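Local coordinates for putative permease protein, ABC transporter (PDB 3IS6) that is probably part of a membrane transporter: this fragment is the MacB-like periplasmic core domain of a putative ABC transporter permease, at residues A[5-9]-A[89-93]; A[46-51]-A[202-206]; A[54-60]-A[181-187]; A[81-85]-A[163-167]; A[199-203]-A[219-223]. All blocks are in the same frame, centred on the assembly; numbering follows the deposited sequence.

Contact 1 (A[5-9]-A[89-93]); sequences ERDFP and DMFGV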
# COMPACT_ATOMS: atom_id res chain seq x y z
N GLU A 5 -32.65 11.01 -8.12
CA GLU A 5 -31.59 10.04 -7.81
C GLU A 5 -32.04 8.78 -7.07
O GLU A 5 -32.87 8.81 -6.20
CB GLU A 5 -30.42 10.70 -7.11
CG GLU A 5 -29.91 11.83 -7.92
CD GLU A 5 -28.55 11.60 -8.45
OE1 GLU A 5 -28.37 11.47 -9.65
OE2 GLU A 5 -27.66 11.57 -7.65
N ARG A 6 -31.47 7.67 -7.47
CA ARG A 6 -31.82 6.41 -6.92
C ARG A 6 -31.43 6.24 -5.48
O ARG A 6 -30.43 6.72 -5.04
CB ARG A 6 -31.19 5.31 -7.77
CG ARG A 6 -29.79 5.52 -8.26
CD ARG A 6 -29.24 4.27 -8.98
NE ARG A 6 -28.09 3.67 -8.31
CZ ARG A 6 -26.86 4.10 -8.46
NH1 ARG A 6 -26.63 5.14 -9.27
NH2 ARG A 6 -25.86 3.51 -7.81
N ASP A 7 -32.26 5.52 -4.76
CA ASP A 7 -31.89 4.91 -3.53
C ASP A 7 -31.03 3.70 -3.83
O ASP A 7 -31.23 3.04 -4.80
CB ASP A 7 -33.10 4.43 -2.79
CG ASP A 7 -34.06 5.52 -2.47
OD1 ASP A 7 -33.66 6.61 -2.10
OD2 ASP A 7 -35.24 5.24 -2.58
N PHE A 8 -30.12 3.40 -2.93
CA PHE A 8 -29.35 2.19 -2.99
C PHE A 8 -30.29 1.01 -2.69
O PHE A 8 -31.31 1.18 -2.09
CB PHE A 8 -28.25 2.25 -1.96
CG PHE A 8 -27.18 3.25 -2.26
CD1 PHE A 8 -26.67 3.40 -3.52
CD2 PHE A 8 -26.67 4.03 -1.26
CE1 PHE A 8 -25.69 4.30 -3.77
CE2 PHE A 8 -25.70 4.93 -1.51
CZ PHE A 8 -25.21 5.07 -2.77
N PRO A 9 -29.92 -0.20 -3.09
CA PRO A 9 -30.76 -1.35 -2.81
C PRO A 9 -30.90 -1.61 -1.32
O PRO A 9 -29.94 -1.54 -0.62
CB PRO A 9 -29.98 -2.48 -3.45
CG PRO A 9 -29.23 -1.86 -4.47
CD PRO A 9 -28.85 -0.54 -4.01
N ASP A 89 -22.78 -4.79 -5.91
CA ASP A 89 -24.00 -5.31 -5.35
C ASP A 89 -24.63 -4.48 -4.23
O ASP A 89 -25.77 -4.14 -4.27
CB ASP A 89 -23.77 -6.75 -4.93
CG ASP A 89 -23.52 -7.67 -6.13
OD1 ASP A 89 -24.05 -7.41 -7.21
OD2 ASP A 89 -22.79 -8.65 -5.99
N MSE A 90 -23.82 -4.09 -3.28
CA MSE A 90 -24.25 -3.32 -2.15
C MSE A 90 -24.86 -1.99 -2.59
O MSE A 90 -25.75 -1.53 -1.98
CB MSE A 90 -23.07 -3.06 -1.24
CG MSE A 90 -23.34 -2.25 -0.03
SE MSE A 90 -24.36 -3.15 1.36
CE MSE A 90 -23.07 -4.24 2.13
N PHE A 91 -24.34 -1.37 -3.62
CA PHE A 91 -24.82 -0.09 -4.04
C PHE A 91 -25.59 -0.05 -5.37
O PHE A 91 -25.86 0.99 -5.89
CB PHE A 91 -23.69 0.91 -3.96
CG PHE A 91 -23.12 1.04 -2.58
CD1 PHE A 91 -23.89 1.50 -1.55
CD2 PHE A 91 -21.86 0.66 -2.31
CE1 PHE A 91 -23.39 1.58 -0.30
CE2 PHE A 91 -21.38 0.74 -1.05
CZ PHE A 91 -22.14 1.20 -0.05
N GLY A 92 -25.92 -1.22 -5.88
CA GLY A 92 -26.65 -1.30 -7.11
C GLY A 92 -26.01 -0.56 -8.25
O GLY A 92 -26.66 0.17 -8.93
N VAL A 93 -24.72 -0.74 -8.44
CA VAL A 93 -24.00 -0.09 -9.50
C VAL A 93 -24.07 -0.94 -10.76
O VAL A 93 -23.73 -2.08 -10.73
CB VAL A 93 -22.51 0.12 -9.13
CG1 VAL A 93 -21.77 0.79 -10.21
CG2 VAL A 93 -22.36 0.85 -7.85
O HOH W 1 -27.64 -3.13 -0.44
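A Schellman motif ends helix 86-90, and the N-terminal run 5-9 docks on this helix end through Arg6, Phe8 and Pro9. Gly92, with positive phi, is the C-prime residue of the motif. Its N makes a weak bond to Asp89 O. The turn leaves Phe91 O pointing at Arg6. NH2 of Arg6 gives this oxygen a nearly straight hydrogen bond (NH2 to O 3.2 Å, 164° at the hydrogen), and the oxygen lies in the guanidinium plane. Phe8 and Phe91 form an edge-to-face pair, with ring centroids 4.8 Å apart and planes at 62°. CD1 of Phe91 sits over the centre of the Phe8 ring. Arg228 makes a cation-pi contact with Phe8, and Tyr183 meets the Phe91 ring edge-to-face. Pro9 packs on the backbone of the turn through CG and CD, with Pro9 CD 3.5 Å from Gly92 N and 3.6 Å from Phe91 C. One water links the segments by donating to Pro9 O at 2.8 Å and to Met90 O at 2.9 Å.

Contact 2 (A[46-51]-A[202-206]); sequences AIQEEI and MQKRH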
# COMPACT_ATOMS: atom_id res chain seq x y z
N ALA A 46 -14.67 -10.20 8.36
CA ALA A 46 -14.95 -10.97 9.53
C ALA A 46 -16.41 -10.89 9.92
O ALA A 46 -16.99 -11.85 10.35
CB ALA A 46 -14.10 -10.56 10.63
N ILE A 47 -17.03 -9.74 9.76
CA ILE A 47 -18.41 -9.60 10.09
C ILE A 47 -19.28 -10.47 9.21
O ILE A 47 -20.17 -11.12 9.69
CB ILE A 47 -18.86 -8.15 10.02
CG1 ILE A 47 -18.31 -7.39 11.20
CG2 ILE A 47 -20.31 -8.05 10.06
CD1 ILE A 47 -18.46 -5.97 11.08
N GLN A 48 -19.02 -10.50 7.92
CA GLN A 48 -19.82 -11.32 7.05
C GLN A 48 -19.71 -12.79 7.38
O GLN A 48 -20.68 -13.49 7.33
CB GLN A 48 -19.45 -11.14 5.59
CG GLN A 48 -20.48 -11.71 4.70
CD GLN A 48 -20.32 -11.34 3.28
OE1 GLN A 48 -20.07 -10.22 2.95
NE2 GLN A 48 -20.47 -12.30 2.42
N GLU A 49 -18.51 -13.23 7.64
CA GLU A 49 -18.28 -14.61 8.02
C GLU A 49 -18.85 -14.99 9.36
O GLU A 49 -19.38 -16.05 9.49
CB GLU A 49 -16.80 -14.95 7.91
N GLU A 50 -18.73 -14.13 10.35
CA GLU A 50 -19.02 -14.48 11.72
C GLU A 50 -20.29 -13.98 12.39
O GLU A 50 -20.66 -14.49 13.41
CB GLU A 50 -17.83 -14.12 12.60
CG GLU A 50 -16.59 -14.81 12.20
CD GLU A 50 -15.38 -14.44 13.00
OE1 GLU A 50 -15.52 -13.87 14.06
OE2 GLU A 50 -14.28 -14.74 12.56
N ILE A 51 -20.95 -12.97 11.87
CA ILE A 51 -22.04 -12.37 12.60
C ILE A 51 -23.38 -12.73 12.02
O ILE A 51 -23.62 -12.53 10.86
CB ILE A 51 -21.90 -10.87 12.63
CG1 ILE A 51 -20.57 -10.47 13.24
CG2 ILE A 51 -23.02 -10.27 13.37
CD1 ILE A 51 -20.54 -10.51 14.66
N MSE A 202 -16.51 -11.29 18.39
CA MSE A 202 -15.65 -11.24 17.24
C MSE A 202 -14.40 -10.41 17.49
O MSE A 202 -13.33 -10.82 17.15
CB MSE A 202 -16.45 -10.64 16.10
CG MSE A 202 -15.72 -10.46 14.80
SE MSE A 202 -16.59 -9.32 13.58
CE MSE A 202 -16.24 -7.68 14.41
N GLN A 203 -14.53 -9.27 18.14
CA GLN A 203 -13.40 -8.41 18.38
C GLN A 203 -12.35 -9.09 19.24
O GLN A 203 -11.19 -8.97 18.99
CB GLN A 203 -13.86 -7.15 19.08
CG GLN A 203 -12.80 -6.12 19.32
CD GLN A 203 -13.27 -4.94 20.18
OE1 GLN A 203 -12.55 -3.99 20.40
NE2 GLN A 203 -14.47 -5.02 20.65
N LYS A 204 -12.80 -9.78 20.25
CA LYS A 204 -11.94 -10.52 21.15
C LYS A 204 -11.16 -11.65 20.47
O LYS A 204 -10.04 -11.91 20.79
CB LYS A 204 -12.75 -11.04 22.32
CG LYS A 204 -13.20 -9.96 23.27
CD LYS A 204 -14.20 -10.46 24.27
CE LYS A 204 -14.41 -9.47 25.40
NZ LYS A 204 -15.26 -10.07 26.46
N ARG A 205 -11.80 -12.30 19.52
CA ARG A 205 -11.18 -13.34 18.74
C ARG A 205 -10.04 -12.84 17.90
O ARG A 205 -9.08 -13.54 17.70
CB ARG A 205 -12.18 -13.95 17.79
CG ARG A 205 -12.91 -15.14 18.25
CD ARG A 205 -13.89 -15.54 17.19
NE ARG A 205 -15.24 -15.43 17.69
CZ ARG A 205 -16.24 -14.82 17.11
NH1 ARG A 205 -16.13 -14.24 15.95
NH2 ARG A 205 -17.39 -14.81 17.71
N HIS A 206 -10.16 -11.65 17.33
CA HIS A 206 -9.20 -11.22 16.36
C HIS A 206 -8.22 -10.18 16.76
O HIS A 206 -7.26 -9.98 16.09
CB HIS A 206 -9.91 -10.66 15.17
CG HIS A 206 -10.65 -11.67 14.37
ND1 HIS A 206 -11.96 -11.98 14.60
CD2 HIS A 206 -10.27 -12.39 13.31
CE1 HIS A 206 -12.36 -12.87 13.72
NE2 HIS A 206 -11.35 -13.14 12.93
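This is a helix-helix contact between the C-terminal ends of helix 43-50 and helix 196-206, partly buried and carried mainly by Met202, a selenomethionine. The short helical segments run at 115° to each other, with their axes 11.6 Å apart at closest. That is wide for helix packing, and long side chains bridge the distance. Met202 reaches over with CG anti to its backbone N (chi1 178°), then bends at chi3. Its SE atom lies 3.5 Å from Ile47 CG1 and 4.1 Å from Ala46 CB. Ile51 CG1 approaches the same selenium from a side chain running at about a right angle to Met202. The selenium thus sits among three aliphatic residues of the first helix and its end.

Glu50 forms the polar part of the contact. Its extended chain brings the carboxylate beside Met202. The carboxylate also lies between Arg205 and His206. A salt bridge to Arg205 is modelled, but the two groups are too close there, so its exact geometry is doubtful. The His206 ring turns its edge to the carboxylate, with the two planes 22° apart. The ring is held by its own helix: ND1 gives Met202 O a hydrogen bond of 3.1 Å, close to the ring plane. Trp174 stacks on His206 and also touches Ala46 and Met202. In this MacB-like periplasmic core fragment the contact is a helix-helix crossing at the C-terminal ends of both helices, with a selenomethionine filling the apolar side.

Contact 3 (A[54-60]-A[181-187]); sequences VELATRT and IAYVRLR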
# COMPACT_ATOMS: atom_id res chain seq x y z
N VAL A 54 -26.29 -10.99 9.22
CA VAL A 54 -25.68 -10.10 8.25
C VAL A 54 -25.85 -10.70 6.89
O VAL A 54 -25.39 -11.77 6.64
CB VAL A 54 -24.21 -9.98 8.54
CG1 VAL A 54 -23.51 -9.25 7.48
CG2 VAL A 54 -24.02 -9.34 9.82
N GLU A 55 -26.59 -10.04 6.02
CA GLU A 55 -26.68 -10.45 4.65
C GLU A 55 -25.43 -10.29 3.80
O GLU A 55 -25.05 -11.15 3.07
CB GLU A 55 -27.79 -9.67 4.00
CG GLU A 55 -28.36 -10.28 2.80
CD GLU A 55 -29.61 -9.59 2.33
OE1 GLU A 55 -30.45 -9.25 3.16
OE2 GLU A 55 -29.75 -9.42 1.12
N LEU A 56 -24.83 -9.12 3.89
CA LEU A 56 -23.65 -8.84 3.12
C LEU A 56 -22.84 -7.79 3.85
O LEU A 56 -23.40 -6.93 4.45
CB LEU A 56 -24.08 -8.32 1.76
CG LEU A 56 -23.05 -7.95 0.70
CD1 LEU A 56 -22.42 -9.19 0.20
CD2 LEU A 56 -23.62 -7.19 -0.41
N ALA A 57 -21.52 -7.89 3.79
CA ALA A 57 -20.62 -6.85 4.25
C ALA A 57 -19.52 -6.58 3.24
O ALA A 57 -19.06 -7.45 2.60
CB ALA A 57 -20.05 -7.18 5.52
N THR A 58 -19.12 -5.33 3.13
CA THR A 58 -18.07 -4.94 2.22
C THR A 58 -17.30 -3.74 2.75
O THR A 58 -17.76 -3.08 3.61
CB THR A 58 -18.61 -4.72 0.79
OG1 THR A 58 -17.54 -4.80 -0.13
CG2 THR A 58 -19.30 -3.41 0.62
N ARG A 59 -16.12 -3.51 2.22
CA ARG A 59 -15.22 -2.48 2.67
C ARG A 59 -14.72 -1.60 1.53
O ARG A 59 -14.52 -2.06 0.47
CB ARG A 59 -14.04 -3.09 3.41
CG ARG A 59 -13.15 -3.99 2.58
CD ARG A 59 -12.18 -4.77 3.40
NE ARG A 59 -11.75 -5.98 2.72
CZ ARG A 59 -10.76 -6.76 3.10
NH1 ARG A 59 -10.04 -6.50 4.16
NH2 ARG A 59 -10.50 -7.83 2.40
N THR A 60 -14.54 -0.33 1.81
CA THR A 60 -13.89 0.59 0.91
C THR A 60 -12.83 1.42 1.62
O THR A 60 -12.86 1.56 2.80
CB THR A 60 -14.89 1.54 0.24
OG1 THR A 60 -15.44 2.41 1.20
CG2 THR A 60 -16.00 0.80 -0.40
N ILE A 181 -14.10 2.06 5.37
CA ILE A 181 -15.47 2.16 5.76
C ILE A 181 -16.08 0.79 5.53
O ILE A 181 -15.94 0.22 4.50
CB ILE A 181 -16.23 3.15 4.93
CG1 ILE A 181 -15.61 4.53 5.01
CG2 ILE A 181 -17.61 3.22 5.39
CD1 ILE A 181 -16.22 5.46 4.12
N ALA A 182 -16.76 0.29 6.53
CA ALA A 182 -17.35 -1.01 6.43
C ALA A 182 -18.85 -0.89 6.40
O ALA A 182 -19.43 -0.40 7.30
CB ALA A 182 -16.94 -1.82 7.57
N TYR A 183 -19.43 -1.37 5.33
CA TYR A 183 -20.84 -1.33 5.12
C TYR A 183 -21.41 -2.72 5.33
O TYR A 183 -20.89 -3.67 4.84
CB TYR A 183 -21.16 -0.88 3.72
CG TYR A 183 -20.66 0.49 3.33
CD1 TYR A 183 -21.36 1.62 3.62
CD2 TYR A 183 -19.47 0.64 2.65
CE1 TYR A 183 -20.92 2.83 3.25
CE2 TYR A 183 -19.02 1.86 2.29
CZ TYR A 183 -19.74 2.96 2.58
OH TYR A 183 -19.29 4.17 2.21
N VAL A 184 -22.48 -2.78 6.07
CA VAL A 184 -23.12 -4.02 6.41
C VAL A 184 -24.60 -3.99 6.09
O VAL A 184 -25.29 -3.14 6.57
CB VAL A 184 -22.98 -4.25 7.89
CG1 VAL A 184 -23.55 -5.52 8.29
CG2 VAL A 184 -21.60 -4.18 8.30
N ARG A 185 -25.10 -4.94 5.33
CA ARG A 185 -26.51 -5.06 5.12
C ARG A 185 -27.09 -6.20 5.93
O ARG A 185 -26.73 -7.32 5.76
CB ARG A 185 -26.83 -5.28 3.66
CG ARG A 185 -28.27 -5.28 3.33
CD ARG A 185 -28.57 -6.17 2.19
NE ARG A 185 -28.08 -5.64 0.96
CZ ARG A 185 -27.75 -6.38 -0.07
NH1 ARG A 185 -27.91 -7.68 -0.03
NH2 ARG A 185 -27.28 -5.82 -1.15
N LEU A 186 -28.00 -5.87 6.82
CA LEU A 186 -28.70 -6.82 7.65
C LEU A 186 -29.91 -7.47 6.99
O LEU A 186 -30.56 -6.88 6.18
CB LEU A 186 -29.12 -6.16 8.95
CG LEU A 186 -28.06 -5.39 9.68
CD1 LEU A 186 -28.62 -4.60 10.75
CD2 LEU A 186 -27.04 -6.29 10.18
N ARG A 187 -30.25 -8.67 7.42
CA ARG A 187 -31.48 -9.29 7.02
C ARG A 187 -32.66 -8.60 7.67
O ARG A 187 -32.54 -7.99 8.70
CB ARG A 187 -31.50 -10.76 7.40
CG ARG A 187 -30.23 -11.43 7.24
CD ARG A 187 -30.40 -12.83 6.70
NE ARG A 187 -29.13 -13.50 6.49
CZ ARG A 187 -28.68 -13.89 5.31
NH1 ARG A 187 -29.42 -13.71 4.23
NH2 ARG A 187 -27.51 -14.48 5.21
O HOH W 2 -17.31 4.18 0.16
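Arg185 and Glu55 meet at a classic beta bulge in an antiparallel strand pair. Glu55 and Leu56 both face Arg185, and the register shifts by one residue there. Arg185 O takes a bond from Leu56 N at 3.2 Å and a weak one from Glu55 N.

The Arg185 side chain starts with CB 3.9 Å from Leu56 O. CG is anti to the backbone N (chi1 -174°), and bends at chi2 and chi3 turn the chain back toward the other strand. CD then passes the Glu55 carboxylate, 3.6 Å from Glu55 CD. NH1 makes a salt bridge with Glu55 OE2 at 2.8 Å. It meets that oxygen from above the carboxylate plane, and the hydrogen bond is bent, 134° at the hydrogen. NH2 lies 4.0 Å from Leu56 CD2, which comes over one face of the guanidinium. OE1 of Glu55 has a second cation, Arg13. Arg187 lays a guanidinium face over Glu55 CA.

Beyond the bulge, Thr58 with Tyr183 and Thr60 with Ile181 are regular hydrogen-bonded pairs. A water joins Thr60 OG1 to Tyr183 OH, 2.9 Å from the latter. Strand 181-186 lies between strands 54-70 and 14-23 in the sheet. Helix 86-90 packs on the side chains of Leu56, Thr58, Thr60 and Arg185, while helix 43-50 meets Val54, Leu56 and Arg59.

Contact 4 (A[81-85]-A[163-167]); sequences LLAEP and ITWMP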
# COMPACT_ATOMS: atom_id res chain seq x y z
N LEU A 81 -11.40 5.53 -5.49
CA LEU A 81 -11.86 4.76 -4.39
C LEU A 81 -11.53 3.28 -4.58
O LEU A 81 -11.72 2.74 -5.62
CB LEU A 81 -13.35 4.95 -4.22
CG LEU A 81 -14.10 4.24 -3.10
CD1 LEU A 81 -13.76 4.82 -1.80
CD2 LEU A 81 -15.54 4.34 -3.32
N LEU A 82 -11.05 2.65 -3.54
CA LEU A 82 -10.72 1.26 -3.58
C LEU A 82 -11.86 0.42 -3.01
O LEU A 82 -12.31 0.68 -1.95
CB LEU A 82 -9.45 1.02 -2.80
CG LEU A 82 -8.11 1.22 -3.50
CD1 LEU A 82 -8.03 2.50 -4.12
CD2 LEU A 82 -6.99 1.03 -2.57
N ALA A 83 -12.32 -0.54 -3.78
CA ALA A 83 -13.51 -1.31 -3.47
C ALA A 83 -13.46 -2.79 -3.86
O ALA A 83 -12.63 -3.20 -4.58
CB ALA A 83 -14.67 -0.68 -4.06
N GLU A 84 -14.38 -3.54 -3.30
CA GLU A 84 -14.54 -4.95 -3.57
C GLU A 84 -15.59 -5.14 -4.65
O GLU A 84 -16.37 -4.28 -4.89
CB GLU A 84 -14.91 -5.71 -2.31
CG GLU A 84 -13.99 -5.53 -1.14
CD GLU A 84 -14.36 -6.36 0.06
OE1 GLU A 84 -15.53 -6.42 0.42
OE2 GLU A 84 -13.48 -6.95 0.65
N PRO A 85 -15.64 -6.32 -5.26
CA PRO A 85 -16.67 -6.58 -6.25
C PRO A 85 -18.05 -6.44 -5.63
O PRO A 85 -18.94 -6.04 -6.28
CB PRO A 85 -16.36 -7.99 -6.66
CG PRO A 85 -14.92 -8.02 -6.63
CD PRO A 85 -14.52 -7.23 -5.45
N ILE A 163 -9.66 -3.33 -3.95
CA ILE A 163 -9.20 -3.13 -2.61
C ILE A 163 -7.92 -3.89 -2.35
O ILE A 163 -7.15 -3.52 -1.53
CB ILE A 163 -10.25 -3.41 -1.54
CG1 ILE A 163 -10.02 -2.50 -0.37
CG2 ILE A 163 -10.24 -4.80 -1.11
CD1 ILE A 163 -11.16 -2.27 0.40
N THR A 164 -7.67 -4.90 -3.16
CA THR A 164 -6.51 -5.75 -3.08
C THR A 164 -5.23 -5.02 -3.46
O THR A 164 -4.19 -5.54 -3.36
CB THR A 164 -6.64 -7.04 -3.90
OG1 THR A 164 -7.18 -6.75 -5.17
CG2 THR A 164 -7.54 -7.98 -3.22
N TRP A 165 -5.34 -3.80 -3.92
CA TRP A 165 -4.18 -2.97 -4.10
C TRP A 165 -3.52 -2.75 -2.77
O TRP A 165 -2.37 -2.51 -2.71
CB TRP A 165 -4.53 -1.64 -4.71
CG TRP A 165 -4.52 -1.62 -6.17
CD1 TRP A 165 -5.04 -2.53 -6.98
CD2 TRP A 165 -3.97 -0.63 -6.99
NE1 TRP A 165 -4.85 -2.18 -8.27
CE2 TRP A 165 -4.19 -1.00 -8.29
CE3 TRP A 165 -3.30 0.55 -6.74
CZ2 TRP A 165 -3.77 -0.26 -9.34
CZ3 TRP A 165 -2.88 1.29 -7.79
CH2 TRP A 165 -3.12 0.89 -9.07
N MSE A 166 -4.29 -2.77 -1.71
CA MSE A 166 -3.76 -2.55 -0.39
C MSE A 166 -2.96 -3.76 0.08
O MSE A 166 -3.28 -4.86 -0.23
CB MSE A 166 -4.87 -2.22 0.61
CG MSE A 166 -5.63 -0.95 0.37
SE MSE A 166 -4.69 0.63 0.78
CE MSE A 166 -4.54 0.43 2.57
N PRO A 167 -1.95 -3.53 0.87
CA PRO A 167 -1.12 -4.59 1.37
C PRO A 167 -1.91 -5.55 2.22
O PRO A 167 -2.84 -5.15 2.87
CB PRO A 167 -0.16 -3.84 2.26
CG PRO A 167 -0.07 -2.60 1.72
CD PRO A 167 -1.36 -2.24 1.16
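Leu82 and Ile163 are the two bumps of this contact. Leu82 projects from the end of strand 74-83 toward the 3-10 turn 163-165. Its CG is anti to the carbonyl carbon (chi1 -85°), and CD2 rests on Trp165 and on Met166, a selenomethionine. CD2 lies 3.8 Å from Met166 CG and 4.2 Å from Trp165 CB. The Leu82 and Met166 side chains meet at about a right angle. Met166 bends at chi2 and chi3, which keeps its SE atom near the same methyl, 4.1 Å from Leu82 CD2. Behind the tip, Leu82 CB rests on Ile163, 4.3 Å from its CG1.

Ile163 answers from the turn. Its two branches reach along the strand end, CD1 to 3.9 Å from Leu82 O and CG2 to 3.8 Å from Glu84 CG. One backbone hydrogen bond ties the two pieces, Ile163 N to Ala83 O at 3.0 Å. It is bent to 137°, and the donor stands above the carbonyl plane. Met166 N bonds back to Ile163 O and closes the turn. The carboxylate of Glu84 is held by Thr58 and Arg59, and Trp165 NE1 by Asn107 O, while Met239 of the second subunit packs on Trp165 and Met166.

The turn follows strand 159-162, which runs parallel to strand 74-83, and leads into helix 168-171. Strand 54-70 lies beside Leu82 and Ile163.

Contact 5 (A[199-203]-A[219-223]); sequences LLEMQ and LHYSL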
# COMPACT_ATOMS: atom_id res chain seq x y z
N LEU A 199 -20.50 -8.65 18.16
CA LEU A 199 -19.39 -7.88 17.66
C LEU A 199 -18.26 -7.94 18.64
O LEU A 199 -17.14 -8.07 18.28
CB LEU A 199 -19.79 -6.43 17.40
CG LEU A 199 -20.63 -6.12 16.17
CD1 LEU A 199 -20.98 -4.69 16.10
CD2 LEU A 199 -19.99 -6.52 14.93
N LEU A 200 -18.57 -7.87 19.90
CA LEU A 200 -17.56 -7.97 20.93
C LEU A 200 -16.86 -9.31 20.92
O LEU A 200 -15.69 -9.39 21.14
CB LEU A 200 -18.20 -7.81 22.27
CG LEU A 200 -17.56 -6.93 23.30
CD1 LEU A 200 -17.94 -7.41 24.64
CD2 LEU A 200 -16.10 -6.80 23.18
N GLU A 201 -17.62 -10.37 20.71
CA GLU A 201 -17.06 -11.68 20.68
C GLU A 201 -16.09 -11.77 19.53
O GLU A 201 -14.98 -12.16 19.69
CB GLU A 201 -18.16 -12.70 20.46
CG GLU A 201 -18.98 -13.01 21.65
CD GLU A 201 -20.09 -14.00 21.32
OE1 GLU A 201 -19.80 -15.05 20.70
OE2 GLU A 201 -21.26 -13.71 21.62
N MSE A 202 -16.51 -11.29 18.39
CA MSE A 202 -15.65 -11.24 17.24
C MSE A 202 -14.40 -10.41 17.49
O MSE A 202 -13.33 -10.82 17.15
CB MSE A 202 -16.45 -10.64 16.10
CG MSE A 202 -15.72 -10.46 14.80
SE MSE A 202 -16.59 -9.32 13.58
CE MSE A 202 -16.24 -7.68 14.41
N GLN A 203 -14.53 -9.27 18.14
CA GLN A 203 -13.40 -8.41 18.38
C GLN A 203 -12.35 -9.09 19.24
O GLN A 203 -11.19 -8.97 18.99
CB GLN A 203 -13.86 -7.15 19.08
CG GLN A 203 -12.80 -6.12 19.32
CD GLN A 203 -13.27 -4.94 20.18
OE1 GLN A 203 -12.55 -3.99 20.40
NE2 GLN A 203 -14.47 -5.02 20.65
N LEU A 219 -12.06 0.19 23.30
CA LEU A 219 -13.04 0.49 22.28
C LEU A 219 -13.85 -0.69 21.85
O LEU A 219 -13.50 -1.80 22.10
CB LEU A 219 -12.39 1.15 21.09
CG LEU A 219 -11.30 0.42 20.36
CD1 LEU A 219 -11.86 -0.61 19.46
CD2 LEU A 219 -10.51 1.40 19.60
N HIS A 220 -14.96 -0.41 21.22
CA HIS A 220 -15.82 -1.43 20.70
C HIS A 220 -16.54 -0.94 19.46
O HIS A 220 -16.64 0.22 19.24
CB HIS A 220 -16.82 -1.85 21.75
CG HIS A 220 -17.76 -0.77 22.15
ND1 HIS A 220 -17.46 0.15 23.12
CD2 HIS A 220 -18.99 -0.46 21.71
CE1 HIS A 220 -18.47 0.98 23.26
NE2 HIS A 220 -19.41 0.63 22.42
N TYR A 221 -17.04 -1.87 18.68
CA TYR A 221 -17.72 -1.65 17.44
C TYR A 221 -19.21 -1.71 17.59
O TYR A 221 -19.72 -2.49 18.34
CB TYR A 221 -17.31 -2.72 16.42
CG TYR A 221 -15.85 -2.75 16.15
CD1 TYR A 221 -15.23 -1.74 15.47
CD2 TYR A 221 -15.08 -3.77 16.60
CE1 TYR A 221 -13.90 -1.74 15.25
CE2 TYR A 221 -13.76 -3.80 16.37
CZ TYR A 221 -13.16 -2.78 15.70
OH TYR A 221 -11.83 -2.81 15.49
N SER A 222 -19.92 -0.90 16.85
CA SER A 222 -21.34 -1.06 16.75
C SER A 222 -21.87 -0.61 15.43
O SER A 222 -21.36 0.30 14.87
CB SER A 222 -22.04 -0.34 17.87
OG SER A 222 -21.87 1.03 17.76
N LEU A 223 -22.91 -1.26 14.96
CA LEU A 223 -23.56 -0.90 13.74
C LEU A 223 -24.51 0.26 13.91
O LEU A 223 -25.26 0.30 14.85
CB LEU A 223 -24.33 -2.07 13.21
CG LEU A 223 -23.56 -3.36 13.04
CD1 LEU A 223 -24.43 -4.35 12.53
CD2 LEU A 223 -22.42 -3.20 12.13
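Leu199 and Gln203, one helical turn apart, face strand 218-225 from helix 196-206. CD1 of Leu199 lies against the strand backbone, 3.4 Å from Tyr221 O and 3.7 Å from Ser222 CA. It also touches side chains, at 4.2 Å from Leu223 CG. Leu199 has CG anti to the carbonyl carbon (chi1 -75°), which directs this branch at the strand. Gln203 extends past Tyr221, with CG 3.9 Å from Tyr221 CE2. Its terminal amide ends by Leu219 and His220, and its plane stands 58° from the tyrosine ring.

This is a helix packed on a beta-sheet. The segments run at 135° to each other, and their axes come within 8.2 Å. The strand is fixed in the sheet by strand 14-23, through backbone bonds of His220 with His20 and Ser222 with Lys18. The helix holds its own spacing through Gln203 N to Leu199 O at 2.9 Å. Further out, Leu223 packs on Val184 and Leu186 of strand 181-186 and on Pro192 and Leu195 of the loop before the helix. Tyr221 also touches Val43 of helix 43-50 and Gln207.

Overall arrangement
Contact 3 lies in the middle of the group, and each of the other four touches it. Its centre is about 13 Å from those of contacts 1 and 2. Met90 CE of contact 1 packs 3.5 Å from Tyr183 O. From contact 2, Gln48 OE1 probably accepts a hydrogen bond from Ala57 N. Contact 4 is joined to it by a salt bridge between Arg59 NE and Glu84 OE2 of 2.9 Å. Contact 5 meets it through Leu223. Contacts 2 and 5 share Met202 and Gln203 on helix 196-206, with centres about 8 Å apart. Contacts 1 and 5 are farthest apart, about 27 Å between centres.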